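PDB 3BAL: acetylacetone-cleaving enzyme from Acinetobacter johnsonii, which cleaves acetylacetone with one equivalent of molecular oxygen to give methylglyoxal and acetate, using one iron cation per subunit. Local coordinates for residues N20-P25 against I33-L38. Sequence-based numbering, arbitrary orientation.
Sequences NYVPFP and ITWQLL
F24 drives one edge of its ring into a face of the W35 indole. CD1 of F24 comes within 3.7 Å of both CG and CD1 of W35, and with the planes at 88° the pair is a T-shaped stack against the five-membered ring. F24 reaches it because CG lies anti to the backbone N (chi1 -170°), and a second edge-to-face partner, F59, ties the same ring to strand 57-64. W35, broad and flat, offers an edge to V22 O, while slim, branched V22 sets CG2 on the indole side opposite F24, 3.7 Å from NE1 and well out of the plane. The buried indole N-H finds an acceptor in a water in the ring plane, which donates to P23 O. The backbones of V22 and W35 form an antiparallel hydrogen-bonded pair, and F24 N adds a bond of 2.9 Å to I33 O. The short strand 22-23 becomes an outermost strand, within this chain, of a jelly-roll sheet of the cupin fold; its neighbour 34-41 pairs on with 46-53, while W145 of helix 138-148 lies against V22. P23 faces T34 in an antiparallel non-hydrogen-bonded pair, where no N-H is called for across the strands, which suits proline. Beyond V22, the Y21 ring lies under Q36, whose amide plane stands 81° from it: NE2, weakly hydrogen-bonded to S17 O, sits 3.1 Å above one face, offset toward the rim, and CG makes a CH-pi contact. The long, extended glutamine carries OE1 to 2.6 Å from a water that accepts from N20 ND2, while N20 OD1 is bonded to K149.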
loop_
_atom_site.group_PDB
_atom_site.type_symbol
_atom_site.label_atom_id
_atom_site.label_comp_id
_atom_site.label_asym_id
_atom_site.label_seq_id
_atom_site.Cartn_x
_atom_site.Cartn_y
_atom_site.Cartn_z
ATOM N N ASN A 20 8.248 25.897 12.378
ATOM C CA ASN A 20 7.342 25.505 11.307
ATOM C C ASN A 20 5.994 24.922 11.688
ATOM O O ASN A 20 5.221 24.534 10.814
ATOM C CB ASN A 20 8.055 24.561 10.342
ATOM C CG ASN A 20 9.161 25.254 9.586
ATOM O OD1 ASN A 20 9.093 26.466 9.347
ATOM N ND2 ASN A 20 10.176 24.501 9.190
ATOM N N TYR A 21 5.701 24.852 12.979
ATOM C CA TYR A 21 4.404 24.355 13.395
ATOM C C TYR A 21 3.406 25.489 13.154
ATOM O O TYR A 21 3.681 26.642 13.490
ATOM C CB TYR A 21 4.414 23.970 14.877
ATOM C CG TYR A 21 5.068 22.627 15.174
ATOM C CD1 TYR A 21 6.437 22.528 15.462
ATOM C CD2 TYR A 21 4.310 21.449 15.172
ATOM C CE1 TYR A 21 7.029 21.294 15.746
ATOM C CE2 TYR A 21 4.891 20.213 15.451
ATOM C CZ TYR A 21 6.249 20.143 15.738
ATOM O OH TYR A 21 6.810 18.916 16.020
ATOM N N VAL A 22 2.265 25.168 12.549
ATOM C CA VAL A 22 1.227 26.165 12.281
ATOM C C VAL A 22 -0.090 25.703 12.908
ATOM O O VAL A 22 -0.268 24.517 13.192
ATOM C CB VAL A 22 0.991 26.369 10.753
ATOM C CG1 VAL A 22 2.252 26.877 10.090
ATOM C CG2 VAL A 22 0.522 25.069 10.104
ATOM N N PRO A 23 -1.028 26.639 13.138
ATOM C CA PRO A 23 -2.317 26.272 13.733
ATOM C C PRO A 23 -3.085 25.290 12.840
ATOM O O PRO A 23 -3.148 25.467 11.623
ATOM C CB PRO A 23 -3.037 27.618 13.857
ATOM C CG PRO A 23 -1.910 28.596 14.034
ATOM C CD PRO A 23 -0.905 28.103 13.013
ATOM N N PHE A 24 -3.647 24.252 13.454
ATOM C CA PHE A 24 -4.432 23.243 12.746
ATOM C C PHE A 24 -5.812 23.883 12.548
ATOM O O PHE A 24 -6.308 24.559 13.449
ATOM C CB PHE A 24 -4.543 21.984 13.611
ATOM C CG PHE A 24 -5.121 20.799 12.894
ATOM C CD1 PHE A 24 -4.380 20.126 11.928
ATOM C CD2 PHE A 24 -6.411 20.356 13.179
ATOM C CE1 PHE A 24 -4.913 19.029 11.253
ATOM C CE2 PHE A 24 -6.950 19.260 12.510
ATOM C CZ PHE A 24 -6.197 18.595 11.545
ATOM N N PRO A 25 -6.453 23.675 11.380
ATOM C CA PRO A 25 -7.773 24.280 11.142
ATOM C C PRO A 25 -8.803 24.136 12.264
ATOM O O PRO A 25 -9.060 23.037 12.758
ATOM C CB PRO A 25 -8.219 23.644 9.819
ATOM C CG PRO A 25 -7.423 22.383 9.738
ATOM C CD PRO A 25 -6.081 22.780 10.271
ATOM N N ILE A 33 -4.330 23.305 18.804
ATOM C CA ILE A 33 -3.492 22.284 18.174
ATOM C C ILE A 33 -2.666 22.870 17.028
ATOM O O ILE A 33 -3.181 23.627 16.206
ATOM C CB ILE A 33 -4.348 21.098 17.629
ATOM C CG1 ILE A 33 -4.998 20.342 18.790
ATOM C CG2 ILE A 33 -3.477 20.142 16.815
ATOM C CD1 ILE A 33 -5.802 19.132 18.361
ATOM N N THR A 34 -1.380 22.540 16.989
ATOM C CA THR A 34 -0.506 23.013 15.919
ATOM C C THR A 34 0.085 21.782 15.232
ATOM O O THR A 34 0.170 20.710 15.838
ATOM C CB THR A 34 0.622 23.946 16.460
ATOM O OG1 THR A 34 1.290 23.324 17.567
ATOM C CG2 THR A 34 0.036 25.285 16.903
ATOM N N TRP A 35 0.470 21.911 13.969
ATOM C CA TRP A 35 1.006 20.751 13.267
ATOM C C TRP A 35 1.995 21.098 12.173
ATOM O O TRP A 35 2.297 22.269 11.934
ATOM C CB TRP A 35 -0.141 19.931 12.646
ATOM C CG TRP A 35 -0.754 20.568 11.405
ATOM C CD1 TRP A 35 -1.197 21.855 11.279
ATOM C CD2 TRP A 35 -0.965 19.951 10.125
ATOM N NE1 TRP A 35 -1.663 22.079 10.004
ATOM C CE2 TRP A 35 -1.530 20.929 9.274
ATOM C CE3 TRP A 35 -0.729 18.667 9.612
ATOM C CZ2 TRP A 35 -1.860 20.663 7.939
ATOM C CZ3 TRP A 35 -1.060 18.405 8.283
ATOM C CH2 TRP A 35 -1.617 19.399 7.464
ATOM N N GLN A 36 2.490 20.043 11.527
ATOM C CA GLN A 36 3.428 20.128 10.413
ATOM C C GLN A 36 3.224 18.931 9.486
ATOM O O GLN A 36 3.243 17.787 9.940
ATOM C CB GLN A 36 4.890 20.084 10.881
ATOM C CG GLN A 36 5.479 21.403 11.354
ATOM C CD GLN A 36 6.994 21.339 11.470
ATOM O OE1 GLN A 36 7.689 21.017 10.494
ATOM N NE2 GLN A 36 7.517 21.647 12.657
ATOM N N LEU A 37 3.019 19.202 8.198
ATOM C CA LEU A 37 2.883 18.148 7.207
ATOM C C LEU A 37 4.336 17.803 6.859
ATOM O O LEU A 37 5.127 18.697 6.533
ATOM C CB LEU A 37 2.142 18.655 5.967
ATOM C CG LEU A 37 1.943 17.625 4.841
ATOM C CD1 LEU A 37 1.093 16.452 5.333
ATOM C CD2 LEU A 37 1.271 18.303 3.653
ATOM N N LEU A 38 4.684 16.516 6.940
ATOM C CA LEU A 38 6.048 16.058 6.679
ATOM C C LEU A 38 6.281 15.402 5.321
ATOM O O LEU A 38 7.371 15.510 4.755
ATOM C CB LEU A 38 6.472 15.076 7.777
ATOM C CG LEU A 38 6.464 15.623 9.207
ATOM C CD1 LEU A 38 6.693 14.493 10.188
ATOM C CD2 LEU A 38 7.540 16.693 9.357
HETATM O O HOH W 1 10.191 21.829 10.237
HETATM O O HOH W 2 -3.159 24.410 8.815
#